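Local coordinates for takeout-like protein 1 (PDB 3E8T), which binds ubiquinone-8 in a long internal pocket and probably serves as a carrier of hydrophobic ligands in insects, at residues 64-73 with 84-92; 108-119 with 155-164. All coordinates share one frame; numbering follows the deposited sequence. Where two conformers were deposited one is given.

Interaction 1 (64-73 with 84-92); sequences KGLKGAVIDN and EVDFHLDAT. With UQ8 (Ubiquinone-8), chain B.
Strand 70-73 runs antiparallel to strand 84-92, their N-to-C directions 144° apart, pairing Val70 to Asn73 with Asp86 to His88; a separate ladder, on the N-terminal side of the 3-10 turn 66-68, pairs Lys64 with Thr92. A classic beta bulge disturbs the first ladder, where Asp72 N (2.8 Å) and Asn73 N (3.2 Å) both donate to Asp86 O from the same face of its carbonyl plane. Water 1 bridges the gap between the ladders, donating to Gly65 O and Asp90 O. On the outer face His88 ND1 gives its hydrogen to the syn lone pair of Asp72 OD2 at 2.7 Å, nearly straight at 173°, with carboxylate and ring almost coplanar. Val70 CB lies over one face of that imidazole, 3.9 Å from its centroid, and the ring stacks with His122 of strand 113-133. A leucine in place of His88 would probably leave the Asp72 carboxylate without its donor and free to turn. The other face is greasy. Phe87 CB packs on Ile71 CD1 at 3.8 Å; with CG between the backbone N and the carbonyl carbon (chi1 61°), the ring swings so that CE1 lies 4.1 Å from Leu66 CD1 and CZ meets UQ8 C17 at 3.5 Å. The hairpin thus separates two chemistries: a polar His-carboxylate pair outside, and an apolar wall where the isoprenoid tail needs no hydrogen bond.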
loop_
_atom_site.group_PDB
_atom_site.type_symbol
_atom_site.label_atom_id
_atom_site.label_comp_id
_atom_site.label_asym_id
_atom_site.label_seq_id
_atom_site.Cartn_x
_atom_site.Cartn_y
_atom_site.Cartn_z
ATOM N N LYS A 64 -2.455 -3.528 -7.821
ATOM C CA LYS A 64 -3.222 -4.751 -7.770
ATOM C C LYS A 64 -2.609 -5.671 -6.756
ATOM O O LYS A 64 -1.390 -5.768 -6.652
ATOM C CB LYS A 64 -3.292 -5.424 -9.134
ATOM C CG LYS A 64 -4.284 -6.661 -9.204
ATOM C CD LYS A 64 -4.571 -7.203 -10.667
ATOM C CE LYS A 64 -5.170 -8.631 -10.669
ATOM N NZ LYS A 64 -5.420 -9.298 -12.009
ATOM N N GLY A 65 -3.450 -6.369 -6.008
ATOM C CA GLY A 65 -3.037 -7.460 -5.156
ATOM C C GLY A 65 -3.482 -7.395 -3.715
ATOM O O GLY A 65 -3.364 -8.404 -2.989
ATOM N N LEU A 66 -4.031 -6.258 -3.251
ATOM C CA LEU A 66 -4.432 -6.167 -1.838
ATOM C C LEU A 66 -5.498 -7.206 -1.457
ATOM O O LEU A 66 -5.534 -7.634 -0.326
ATOM C CB LEU A 66 -4.890 -4.759 -1.465
ATOM C CG LEU A 66 -4.959 -4.374 0.011
ATOM C CD1 LEU A 66 -3.618 -4.587 0.720
ATOM C CD2 LEU A 66 -5.373 -2.897 0.123
ATOM N N LYS A 67 -6.353 -7.608 -2.394
ATOM C CA LYS A 67 -7.411 -8.603 -2.117
ATOM C C LYS A 67 -6.809 -9.888 -1.587
ATOM O O LYS A 67 -7.466 -10.635 -0.852
ATOM C CB LYS A 67 -8.204 -8.925 -3.399
ATOM C CG LYS A 67 -9.355 -9.888 -3.218
ATOM C CD LYS A 67 -10.301 -9.890 -4.420
ATOM C CE LYS A 67 -9.732 -10.548 -5.671
ATOM N NZ LYS A 67 -10.767 -10.602 -6.781
ATOM N N GLY A 68 -5.597 -10.194 -2.042
ATOM C CA GLY A 68 -4.897 -11.438 -1.743
ATOM C C GLY A 68 -3.930 -11.371 -0.594
ATOM O O GLY A 68 -3.184 -12.325 -0.342
ATOM N N ALA A 69 -3.938 -10.250 0.117
ATOM C CA ALA A 69 -3.013 -10.085 1.215
ATOM C C ALA A 69 -3.281 -11.079 2.339
ATOM O O ALA A 69 -4.432 -11.427 2.594
ATOM C CB ALA A 69 -3.034 -8.695 1.759
ATOM N N VAL A 70 -2.196 -11.516 2.973
ATOM C CA VAL A 70 -2.237 -12.424 4.122
ATOM C C VAL A 70 -1.913 -11.593 5.344
ATOM O O VAL A 70 -0.859 -10.954 5.416
ATOM C CB VAL A 70 -1.273 -13.564 3.958
ATOM C CG1 VAL A 70 -1.288 -14.446 5.178
ATOM C CG2 VAL A 70 -1.659 -14.378 2.712
ATOM N N ILE A 71 -2.824 -11.570 6.320
ATOM C CA ILE A 71 -2.630 -10.868 7.557
ATOM C C ILE A 71 -1.850 -11.758 8.501
ATOM O O ILE A 71 -2.320 -12.820 8.896
ATOM C CB ILE A 71 -3.945 -10.431 8.228
ATOM C CG1 ILE A 71 -4.865 -9.708 7.259
ATOM C CG2 ILE A 71 -3.662 -9.587 9.457
ATOM C CD1 ILE A 71 -4.306 -8.437 6.692
ATOM N N ASP A 72 -0.665 -11.330 8.900
ATOM C CA ASP A 72 0.194 -12.097 9.772
ATOM C C ASP A 72 -0.139 -11.883 11.225
ATOM O O ASP A 72 -0.107 -12.848 12.008
ATOM C CB ASP A 72 1.667 -11.811 9.470
ATOM C CG ASP A 72 2.035 -12.180 8.060
ATOM O OD1 ASP A 72 1.876 -13.375 7.696
ATOM O OD2 ASP A 72 2.451 -11.288 7.270
ATOM N N ASN A 73 -0.455 -10.655 11.602
ATOM C CA ASN A 73 -0.775 -10.321 12.960
ATOM C C ASN A 73 -1.475 -8.985 13.075
ATOM O O ASN A 73 -1.138 -8.072 12.356
ATOM C CB ASN A 73 0.486 -10.274 13.837
ATOM C CG ASN A 73 0.147 -10.371 15.336
ATOM O OD1 ASN A 73 -0.470 -11.344 15.763
ATOM N ND2 ASN A 73 0.495 -9.354 16.100
ATOM N N GLU A 84 -1.148 -2.318 15.598
ATOM C CA GLU A 84 -0.069 -2.763 14.724
ATOM C C GLU A 84 -0.569 -3.900 13.876
ATOM O O GLU A 84 -1.088 -4.894 14.413
ATOM C CB GLU A 84 1.120 -3.250 15.521
ATOM C CG GLU A 84 1.773 -2.186 16.388
ATOM C CD GLU A 84 3.137 -2.592 16.943
ATOM O OE1 GLU A 84 3.699 -3.640 16.526
ATOM O OE2 GLU A 84 3.678 -1.828 17.790
ATOM N N VAL A 85 -0.421 -3.747 12.546
ATOM C CA VAL A 85 -0.841 -4.737 11.576
ATOM C C VAL A 85 0.368 -5.131 10.714
ATOM O O VAL A 85 1.012 -4.279 10.087
ATOM C CB VAL A 85 -1.983 -4.219 10.641
ATOM C CG1 VAL A 85 -2.457 -5.314 9.774
ATOM C CG2 VAL A 85 -3.157 -3.616 11.451
ATOM N N ASP A 86 0.662 -6.422 10.711
ATOM C CA ASP A 86 1.717 -6.987 9.884
ATOM C C ASP A 86 1.048 -7.851 8.833
ATOM O O ASP A 86 0.206 -8.685 9.157
ATOM C CB ASP A 86 2.640 -7.856 10.736
ATOM C CG ASP A 86 3.469 -7.059 11.660
ATOM O OD1 ASP A 86 4.341 -6.351 11.142
ATOM O OD2 ASP A 86 3.271 -7.112 12.885
ATOM N N PHE A 87 1.371 -7.637 7.563
ATOM C CA PHE A 87 0.806 -8.448 6.495
ATOM C C PHE A 87 1.770 -8.557 5.331
ATOM O O PHE A 87 2.769 -7.839 5.283
ATOM C CB PHE A 87 -0.566 -7.888 6.028
ATOM C CG PHE A 87 -0.546 -6.491 5.468
ATOM C CD1 PHE A 87 -0.589 -6.294 4.104
ATOM C CD2 PHE A 87 -0.537 -5.384 6.320
ATOM C CE1 PHE A 87 -0.634 -5.021 3.556
ATOM C CE2 PHE A 87 -0.563 -4.096 5.774
ATOM C CZ PHE A 87 -0.592 -3.956 4.386
ATOM N N HIS A 88 1.456 -9.425 4.393
ATOM C CA HIS A 88 2.270 -9.560 3.207
ATOM C C HIS A 88 1.441 -9.942 2.012
ATOM O O HIS A 88 0.299 -10.388 2.143
ATOM C CB HIS A 88 3.416 -10.561 3.440
ATOM C CG HIS A 88 2.957 -11.974 3.627
ATOM N ND1 HIS A 88 2.585 -12.501 4.849
ATOM C CD2 HIS A 88 2.787 -12.968 2.725
ATOM C CE1 HIS A 88 2.225 -13.772 4.690
ATOM N NE2 HIS A 88 2.335 -14.080 3.413
ATOM N N LEU A 89 2.007 -9.700 0.818
ATOM C CA LEU A 89 1.303 -9.988 -0.424
ATOM C C LEU A 89 2.251 -9.948 -1.606
ATOM O O LEU A 89 3.391 -9.492 -1.468
ATOM C CB LEU A 89 0.189 -8.953 -0.649
ATOM C CG LEU A 89 0.642 -7.508 -0.962
ATOM C CD1 LEU A 89 -0.532 -6.782 -1.594
ATOM C CD2 LEU A 89 1.122 -6.774 0.256
ATOM N N ASP A 90 1.802 -10.505 -2.712
ATOM C CA ASP A 90 2.335 -10.193 -4.017
ATOM C C ASP A 90 1.534 -9.073 -4.603
ATOM O O ASP A 90 0.324 -9.042 -4.442
ATOM C CB ASP A 90 2.289 -11.404 -4.965
ATOM C CG ASP A 90 3.107 -12.595 -4.479
ATOM O OD1 ASP A 90 3.978 -12.438 -3.613
ATOM O OD2 ASP A 90 2.840 -13.709 -5.021
ATOM N N ALA A 91 2.189 -8.130 -5.276
ATOM C CA ALA A 91 1.466 -6.997 -5.828
ATOM C C ALA A 91 2.052 -6.588 -7.142
ATOM O O ALA A 91 3.183 -6.940 -7.473
ATOM C CB ALA A 91 1.584 -5.849 -4.876
ATOM N N THR A 92 1.265 -5.836 -7.882
ATOM C CA THR A 92 1.746 -5.241 -9.113
ATOM C C THR A 92 1.394 -3.760 -9.090
ATOM O O THR A 92 0.320 -3.379 -8.649
ATOM C CB THR A 92 1.187 -5.936 -10.412
ATOM O OG1 THR A 92 1.691 -7.275 -10.557
ATOM C CG2 THR A 92 1.654 -5.237 -11.640
HETATM C C45 UQ8 B . 11.548 3.883 -13.405
HETATM C C44 UQ8 B . 12.668 3.501 -12.433
HETATM C C46 UQ8 B . 13.930 3.256 -13.218
HETATM C C43 UQ8 B . 12.332 2.291 -11.582
HETATM C C42 UQ8 B . 10.910 2.386 -11.008
HETATM C C41 UQ8 B . 10.867 3.477 -9.946
HETATM C C39 UQ8 B . 10.087 3.000 -8.739
HETATM C C40 UQ8 B . 8.874 3.769 -8.218
HETATM C C38 UQ8 B . 10.515 1.896 -8.053
HETATM C C37 UQ8 B . 9.880 1.364 -6.940
HETATM C C36 UQ8 B . 10.518 -0.009 -6.724
HETATM C C34 UQ8 B . 9.825 -0.826 -5.650
HETATM C C35 UQ8 B . 10.236 -2.148 -5.554
HETATM C C33 UQ8 B . 8.795 -0.287 -4.883
HETATM C C32 UQ8 B . 8.086 -0.881 -3.844
HETATM C C31 UQ8 B . 6.694 -0.198 -3.763
HETATM C C29 UQ8 B . 5.873 -0.639 -2.559
HETATM C C30 UQ8 B . 6.541 -0.760 -1.153
HETATM C C28 UQ8 B . 4.525 -0.939 -2.717
HETATM C C27 UQ8 B . 3.671 -1.355 -1.702
HETATM C C26 UQ8 B . 2.225 -0.903 -1.956
HETATM C C24 UQ8 B . 1.265 -1.570 -0.965
HETATM C C25 UQ8 B . 0.985 -3.081 -1.043
HETATM C C23 UQ8 B . 0.657 -0.806 0.007
HETATM C C22 UQ8 B . -0.246 -1.240 0.982
HETATM C C21 UQ8 B . -0.563 -0.119 1.972
HETATM C C19 UQ8 B . -1.251 -0.565 3.263
HETATM C C20 UQ8 B . -1.381 0.568 4.279
HETATM C C18 UQ8 B . -2.577 -1.301 3.023
HETATM C C17 UQ8 B . -3.279 -1.640 4.346
HETATM C C16 UQ8 B . -4.324 -2.759 4.201
HETATM C C14 UQ8 B . -5.216 -2.762 5.437
HETATM C C15 UQ8 B . -4.581 -2.507 6.817
HETATM C C13 UQ8 B . -6.592 -2.959 5.338
HETATM C C12 UQ8 B . -7.438 -2.947 6.444
HETATM C C11 UQ8 B . -8.705 -3.808 6.261
HETATM C C9 UQ8 B . -9.273 -4.268 7.617
HETATM C C10 UQ8 B . -8.742 -3.430 8.792
HETATM C C8 UQ8 B . -10.798 -4.226 7.551
HETATM C C7 UQ8 B . -11.403 -3.116 8.416
HETATM C C6 UQ8 B . -11.556 -3.514 9.904
HETATM C C1 UQ8 B . -11.186 -2.600 10.898
HETATM C C1M UQ8 B . -10.685 -1.360 10.505
HETATM C C2 UQ8 B . -11.300 -2.906 12.260
HETATM O O2 UQ8 B . -10.978 -2.098 13.135
HETATM C C3 UQ8 B . -11.799 -4.139 12.651
HETATM O O3 UQ8 B . -11.910 -4.434 13.977
HETATM C C3M UQ8 B . -13.149 -3.942 14.486
HETATM C C4 UQ8 B . -12.168 -5.071 11.689
HETATM O O4 UQ8 B . -12.657 -6.281 12.094
HETATM C C4M UQ8 B . -11.750 -6.913 13.009
HETATM C C5 UQ8 B . -12.046 -4.761 10.327
HETATM O O5 UQ8 B . -12.393 -5.605 9.495
HETATM O O HOH W 1 -1.862 -10.481 -3.688
HETATM O O HOH W 2 -0.503 -12.341 -2.456
HETATM O O HOH W 3 1.203 -6.906 14.694
#

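Interaction 2 (108-119 with 155-164); sequences ITGDGQMKLKLK and NAQFGLTNLF. With UQ8 (Ubiquinone-8), chain B.
The wall of the ubiquinone pocket around the far end of the isoprenoid tail is built here from strand 155-160 laid antiparallel against 113-118, the axes 4.7 Å apart. Paired backbone bonds join Lys115 with Gly159 and Lys117 with Gln157. Leu116 and Phe158 point the same way from a non-hydrogen-bonded pair. With CG swung opposite the backbone N (chi1 169°), Leu116 sets CD1 over one face of the phenyl ring, 3.8 Å from its centroid, in a CH-pi contact, while its other branch, CD2, touches the tail. The edge of the same ring meets UQ8 C36. Alongside, Leu160 divides its branches: CD2 packs on Met114 CG at 3.7 Å and CD1 reaches UQ8 C45. A single methyl of Leu118, CD2, touches both Ala156 CB and UQ8 C35, the latter at 3.5 Å. This is the curled antiparallel sheet of the juvenile hormone binding protein family, with helices 168-180 and 182-211 packing on Phe158. On the opposite face Lys117 CB and Lys119 CB lie beside Gln157 and Asn155, and Gln157 NE2 donates to Asn155 OD1 from above the plane of that amide. At Gly112 the chain turns a corner, and on either side of it side chains take over some of the pairing: Gln113 N points almost straight (177°) at Thr161 OG1, and Asn162 ND2 reaches Asp111 O at 2.8 Å, that oxygen lying near its amide plane. Around the corner Phe164 N binds Thr109 O, and Ile108 CD1 touches both Leu163 CD2 and, at 3.3 Å, UQ8 C46.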
loop_
_atom_site.group_PDB
_atom_site.type_symbol
_atom_site.label_atom_id
_atom_site.label_comp_id
_atom_site.label_asym_id
_atom_site.label_seq_id
_atom_site.Cartn_x
_atom_site.Cartn_y
_atom_site.Cartn_z
ATOM N N ILE A 108 19.234 7.303 -17.229
ATOM C CA ILE A 108 17.938 6.779 -17.680
ATOM C C ILE A 108 17.152 7.866 -18.340
ATOM O O ILE A 108 17.145 9.000 -17.903
ATOM C CB ILE A 108 17.142 6.110 -16.510
ATOM C CG1 ILE A 108 15.949 5.318 -17.029
ATOM C CG2 ILE A 108 16.751 7.160 -15.436
ATOM C CD1 ILE A 108 15.365 4.375 -16.015
ATOM N N THR A 109 16.421 7.461 -19.386
ATOM C CA THR A 109 15.292 8.249 -19.867
ATOM C C THR A 109 14.224 7.250 -20.305
ATOM O O THR A 109 14.522 6.176 -20.803
ATOM C CB THR A 109 15.585 9.182 -21.048
ATOM O OG1 THR A 109 16.037 8.407 -22.174
ATOM C CG2 THR A 109 16.535 10.332 -20.676
ATOM N N GLY A 110 12.967 7.631 -20.100
ATOM C CA GLY A 110 11.878 6.814 -20.611
ATOM C C GLY A 110 10.561 7.518 -20.456
ATOM O O GLY A 110 10.411 8.395 -19.626
ATOM N N ASP A 111 9.589 7.106 -21.254
ATOM C CA ASP A 111 8.227 7.628 -21.208
ATOM C C ASP A 111 7.333 6.576 -21.822
ATOM O O ASP A 111 7.328 6.381 -23.022
ATOM C CB ASP A 111 8.144 8.919 -22.015
ATOM C CG ASP A 111 6.794 9.605 -21.905
ATOM O OD1 ASP A 111 5.804 8.944 -21.595
ATOM O OD2 ASP A 111 6.716 10.843 -22.125
ATOM N N GLY A 112 6.651 5.848 -20.960
ATOM C CA GLY A 112 5.951 4.681 -21.411
ATOM C C GLY A 112 5.097 4.050 -20.351
ATOM O O GLY A 112 4.612 4.748 -19.470
ATOM N N GLN A 113 4.924 2.745 -20.450
ATOM C CA GLN A 113 4.136 2.029 -19.487
ATOM C C GLN A 113 5.022 1.207 -18.584
ATOM O O GLN A 113 6.059 0.687 -18.991
ATOM C CB GLN A 113 3.130 1.111 -20.184
ATOM C CG GLN A 113 2.096 1.861 -20.991
ATOM C CD GLN A 113 1.267 2.835 -20.219
ATOM O OE1 GLN A 113 0.649 2.475 -19.217
ATOM N NE2 GLN A 113 1.222 4.080 -20.688
ATOM N N MET A 114 4.594 1.076 -17.327
ATOM C CA MET A 114 5.294 0.297 -16.320
ATOM C C MET A 114 4.457 -0.881 -15.846
ATOM O O MET A 114 3.242 -0.730 -15.674
ATOM C CB MET A 114 5.569 1.200 -15.087
ATOM C CG MET A 114 6.264 0.454 -13.953
ATOM S SD MET A 114 6.727 1.591 -12.636
ATOM C CE MET A 114 5.185 1.671 -11.721
ATOM N N LYS A 115 5.130 -1.992 -15.575
ATOM C CA LYS A 115 4.559 -3.088 -14.803
ATOM C C LYS A 115 5.646 -3.532 -13.824
ATOM O O LYS A 115 6.668 -4.074 -14.228
ATOM C CB LYS A 115 4.172 -4.265 -15.683
ATOM C CG LYS A 115 3.592 -5.451 -14.917
ATOM C CD LYS A 115 3.107 -6.575 -15.821
ATOM C CE LYS A 115 2.820 -7.819 -14.983
ATOM N NZ LYS A 115 2.404 -8.981 -15.822
ATOM N N LEU A 116 5.436 -3.238 -12.548
ATOM C CA LEU A 116 6.352 -3.580 -11.510
ATOM C C LEU A 116 5.713 -4.744 -10.734
ATOM O O LEU A 116 4.623 -4.563 -10.178
ATOM C CB LEU A 116 6.571 -2.327 -10.622
ATOM C CG LEU A 116 7.314 -2.503 -9.302
ATOM C CD1 LEU A 116 8.729 -3.019 -9.652
ATOM C CD2 LEU A 116 7.364 -1.206 -8.551
ATOM N N LYS A 117 6.396 -5.863 -10.659
ATOM C CA LYS A 117 5.878 -7.016 -9.932
ATOM C C LYS A 117 6.676 -7.175 -8.655
ATOM O O LYS A 117 7.895 -7.141 -8.692
ATOM C CB LYS A 117 6.028 -8.289 -10.757
ATOM C CG LYS A 117 5.344 -8.272 -12.110
ATOM C CD LYS A 117 5.598 -9.541 -12.898
ATOM C CE LYS A 117 5.001 -10.773 -12.234
ATOM N NZ LYS A 117 5.120 -12.062 -13.069
ATOM N N LEU A 118 5.986 -7.276 -7.537
ATOM C CA LEU A 118 6.593 -7.379 -6.232
ATOM C C LEU A 118 6.185 -8.721 -5.620
ATOM O O LEU A 118 5.009 -9.036 -5.542
ATOM C CB LEU A 118 6.081 -6.270 -5.322
ATOM C CG LEU A 118 6.266 -4.865 -5.829
ATOM C CD1 LEU A 118 5.528 -3.841 -4.949
ATOM C CD2 LEU A 118 7.721 -4.517 -5.980
ATOM N N LYS A 119 7.161 -9.518 -5.213
ATOM C CA LYS A 119 6.893 -10.829 -4.653
ATOM C C LYS A 119 7.249 -10.824 -3.188
ATOM O O LYS A 119 8.367 -10.523 -2.806
ATOM C CB LYS A 119 7.688 -11.891 -5.387
ATOM C CG LYS A 119 7.338 -13.299 -4.952
ATOM C CD LYS A 119 8.058 -14.375 -5.716
ATOM C CE LYS A 119 7.503 -15.773 -5.264
ATOM N NZ LYS A 119 8.262 -17.000 -5.705
ATOM N N ASN A 155 11.480 -10.871 -4.340
ATOM C CA ASN A 155 12.084 -10.182 -5.468
ATOM C C ASN A 155 11.104 -9.171 -6.044
ATOM O O ASN A 155 9.973 -9.057 -5.618
ATOM C CB ASN A 155 12.714 -11.184 -6.504
ATOM C CG ASN A 155 11.771 -12.327 -6.887
ATOM O OD1 ASN A 155 10.682 -12.083 -7.372
ATOM N ND2 ASN A 155 12.182 -13.567 -6.634
ATOM N N ALA A 156 11.642 -8.386 -6.953
ATOM C CA ALA A 156 10.857 -7.451 -7.705
ATOM C C ALA A 156 11.348 -7.465 -9.137
ATOM O O ALA A 156 12.565 -7.589 -9.370
ATOM C CB ALA A 156 10.960 -6.080 -7.133
ATOM N N GLN A 157 10.409 -7.339 -10.075
ATOM C CA GLN A 157 10.743 -7.283 -11.488
ATOM C C GLN A 157 10.163 -6.068 -12.117
ATOM O O GLN A 157 9.055 -5.622 -11.794
ATOM C CB GLN A 157 10.245 -8.488 -12.265
ATOM C CG GLN A 157 10.960 -9.749 -11.987
ATOM C CD GLN A 157 10.314 -10.454 -10.909
ATOM O OE1 GLN A 157 9.087 -10.601 -10.921
ATOM N NE2 GLN A 157 11.112 -10.938 -9.912
ATOM N N PHE A 158 10.948 -5.527 -13.001
ATOM C CA PHE A 158 10.658 -4.237 -13.592
ATOM C C PHE A 158 10.414 -4.388 -15.063
ATOM O O PHE A 158 11.298 -4.808 -15.800
ATOM C CB PHE A 158 11.841 -3.260 -13.343
ATOM C CG PHE A 158 12.119 -3.009 -11.893
ATOM C CD1 PHE A 158 11.731 -1.826 -11.295
ATOM C CD2 PHE A 158 12.851 -3.933 -11.139
ATOM C CE1 PHE A 158 11.946 -1.623 -9.978
ATOM C CE2 PHE A 158 13.082 -3.709 -9.833
ATOM C CZ PHE A 158 12.613 -2.582 -9.248
ATOM N N GLY A 159 9.259 -3.950 -15.495
ATOM C CA GLY A 159 8.908 -3.871 -16.925
ATOM C C GLY A 159 8.630 -2.410 -17.223
ATOM O O GLY A 159 7.768 -1.802 -16.597
ATOM N N LEU A 160 9.412 -1.826 -18.109
ATOM C CA LEU A 160 9.255 -0.420 -18.503
ATOM C C LEU A 160 9.354 -0.354 -20.015
ATOM O O LEU A 160 10.323 -0.846 -20.555
ATOM C CB LEU A 160 10.345 0.476 -17.890
ATOM C CG LEU A 160 10.405 0.548 -16.377
ATOM C CD1 LEU A 160 11.781 1.106 -15.900
ATOM C CD2 LEU A 160 9.304 1.366 -15.811
ATOM N N THR A 161 8.364 0.250 -20.654
ATOM C CA THR A 161 8.400 0.406 -22.101
ATOM C C THR A 161 8.893 1.775 -22.514
ATOM O O THR A 161 8.876 2.738 -21.768
ATOM C CB THR A 161 7.027 0.143 -22.755
ATOM O OG1 THR A 161 6.174 1.251 -22.550
ATOM C CG2 THR A 161 6.403 -1.143 -22.206
ATOM N N ASN A 162 9.411 1.825 -23.726
ATOM C CA ASN A 162 9.979 3.034 -24.313
ATOM C C ASN A 162 10.996 3.696 -23.408
ATOM O O ASN A 162 11.070 4.932 -23.320
ATOM C CB ASN A 162 8.897 4.004 -24.686
ATOM C CG ASN A 162 9.391 5.131 -25.594
ATOM O OD1 ASN A 162 10.197 4.880 -26.493
ATOM N ND2 ASN A 162 8.893 6.329 -25.379
ATOM N N LEU A 163 11.885 2.882 -22.834
ATOM C CA LEU A 163 13.145 3.431 -22.345
ATOM C C LEU A 163 13.998 3.820 -23.543
ATOM O O LEU A 163 13.995 3.161 -24.581
ATOM C CB LEU A 163 13.915 2.369 -21.539
ATOM C CG LEU A 163 13.304 1.957 -20.185
ATOM C CD1 LEU A 163 13.971 0.698 -19.711
ATOM C CD2 LEU A 163 13.455 3.101 -19.169
ATOM N N PHE A 164 14.772 4.877 -23.367
ATOM C CA PHE A 164 15.858 5.222 -24.297
ATOM C C PHE A 164 15.413 5.341 -25.735
ATOM O O PHE A 164 16.077 4.857 -26.668
ATOM C CB PHE A 164 17.037 4.234 -24.228
ATOM C CG PHE A 164 17.613 4.119 -22.839
ATOM C CD1 PHE A 164 18.333 5.138 -22.295
ATOM C CD2 PHE A 164 17.358 3.015 -22.068
ATOM C CE1 PHE A 164 18.788 5.066 -20.992
ATOM C CE2 PHE A 164 17.830 2.925 -20.810
ATOM C CZ PHE A 164 18.547 3.944 -20.252
HETATM C C45 UQ8 B . 11.548 3.883 -13.405
HETATM C C44 UQ8 B . 12.668 3.501 -12.433
HETATM C C46 UQ8 B . 13.930 3.256 -13.218
HETATM C C43 UQ8 B . 12.332 2.291 -11.582
HETATM C C42 UQ8 B . 10.910 2.386 -11.008
HETATM C C41 UQ8 B . 10.867 3.477 -9.946
HETATM C C39 UQ8 B . 10.087 3.000 -8.739
HETATM C C40 UQ8 B . 8.874 3.769 -8.218
HETATM C C38 UQ8 B . 10.515 1.896 -8.053
HETATM C C37 UQ8 B . 9.880 1.364 -6.940
HETATM C C36 UQ8 B . 10.518 -0.009 -6.724
HETATM C C34 UQ8 B . 9.825 -0.826 -5.650
HETATM C C35 UQ8 B . 10.236 -2.148 -5.554
HETATM C C33 UQ8 B . 8.795 -0.287 -4.883
HETATM C C32 UQ8 B . 8.086 -0.881 -3.844
HETATM C C31 UQ8 B . 6.694 -0.198 -3.763
HETATM C C29 UQ8 B . 5.873 -0.639 -2.559
HETATM C C30 UQ8 B . 6.541 -0.760 -1.153
HETATM C C28 UQ8 B . 4.525 -0.939 -2.717
HETATM C C27 UQ8 B . 3.671 -1.355 -1.702
HETATM C C26 UQ8 B . 2.225 -0.903 -1.956
HETATM C C24 UQ8 B . 1.265 -1.570 -0.965
HETATM C C25 UQ8 B . 0.985 -3.081 -1.043
HETATM C C23 UQ8 B . 0.657 -0.806 0.007
HETATM C C22 UQ8 B . -0.246 -1.240 0.982
HETATM C C21 UQ8 B . -0.563 -0.119 1.972
HETATM C C19 UQ8 B . -1.251 -0.565 3.263
HETATM C C20 UQ8 B . -1.381 0.568 4.279
HETATM C C18 UQ8 B . -2.577 -1.301 3.023
HETATM C C17 UQ8 B . -3.279 -1.640 4.346
HETATM C C16 UQ8 B . -4.324 -2.759 4.201
HETATM C C14 UQ8 B . -5.216 -2.762 5.437
HETATM C C15 UQ8 B . -4.581 -2.507 6.817
HETATM C C13 UQ8 B . -6.592 -2.959 5.338
HETATM C C12 UQ8 B . -7.438 -2.947 6.444
HETATM C C11 UQ8 B . -8.705 -3.808 6.261
HETATM C C9 UQ8 B . -9.273 -4.268 7.617
HETATM C C10 UQ8 B . -8.742 -3.430 8.792
HETATM C C8 UQ8 B . -10.798 -4.226 7.551
HETATM C C7 UQ8 B . -11.403 -3.116 8.416
HETATM C C6 UQ8 B . -11.556 -3.514 9.904
HETATM C C1 UQ8 B . -11.186 -2.600 10.898
HETATM C C1M UQ8 B . -10.685 -1.360 10.505
HETATM C C2 UQ8 B . -11.300 -2.906 12.260
HETATM O O2 UQ8 B . -10.978 -2.098 13.135
HETATM C C3 UQ8 B . -11.799 -4.139 12.651
HETATM O O3 UQ8 B . -11.910 -4.434 13.977
HETATM C C3M UQ8 B . -13.149 -3.942 14.486
HETATM C C4 UQ8 B . -12.168 -5.071 11.689
HETATM O O4 UQ8 B . -12.657 -6.281 12.094
HETATM C C4M UQ8 B . -11.750 -6.913 13.009
HETATM C C5 UQ8 B . -12.046 -4.761 10.327
HETATM O O5 UQ8 B . -12.393 -5.605 9.495
#

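In the fold
Coming from the N terminus, the chain first closes interaction 1, where strand 54-77 turns back into strand 82-100 as a beta hairpin with ten residues between the paired segments. Interaction 2 opens only afterwards and spans a longer excursion, 35 residues, before strand 155-160 returns to the edge of strand 113-133. The two loops therefore follow in series, neither nested nor crossed. Their centres lie 22 Å apart, yet they meet within one sheet: strand 82-100 neighbours strand 113-133, and Ala91 O probably accepts a hydrogen bond from Leu118 N at 2.8 Å. Both line the same ubiquinone-8, interaction 1 along its middle and interaction 2 towards the tail end.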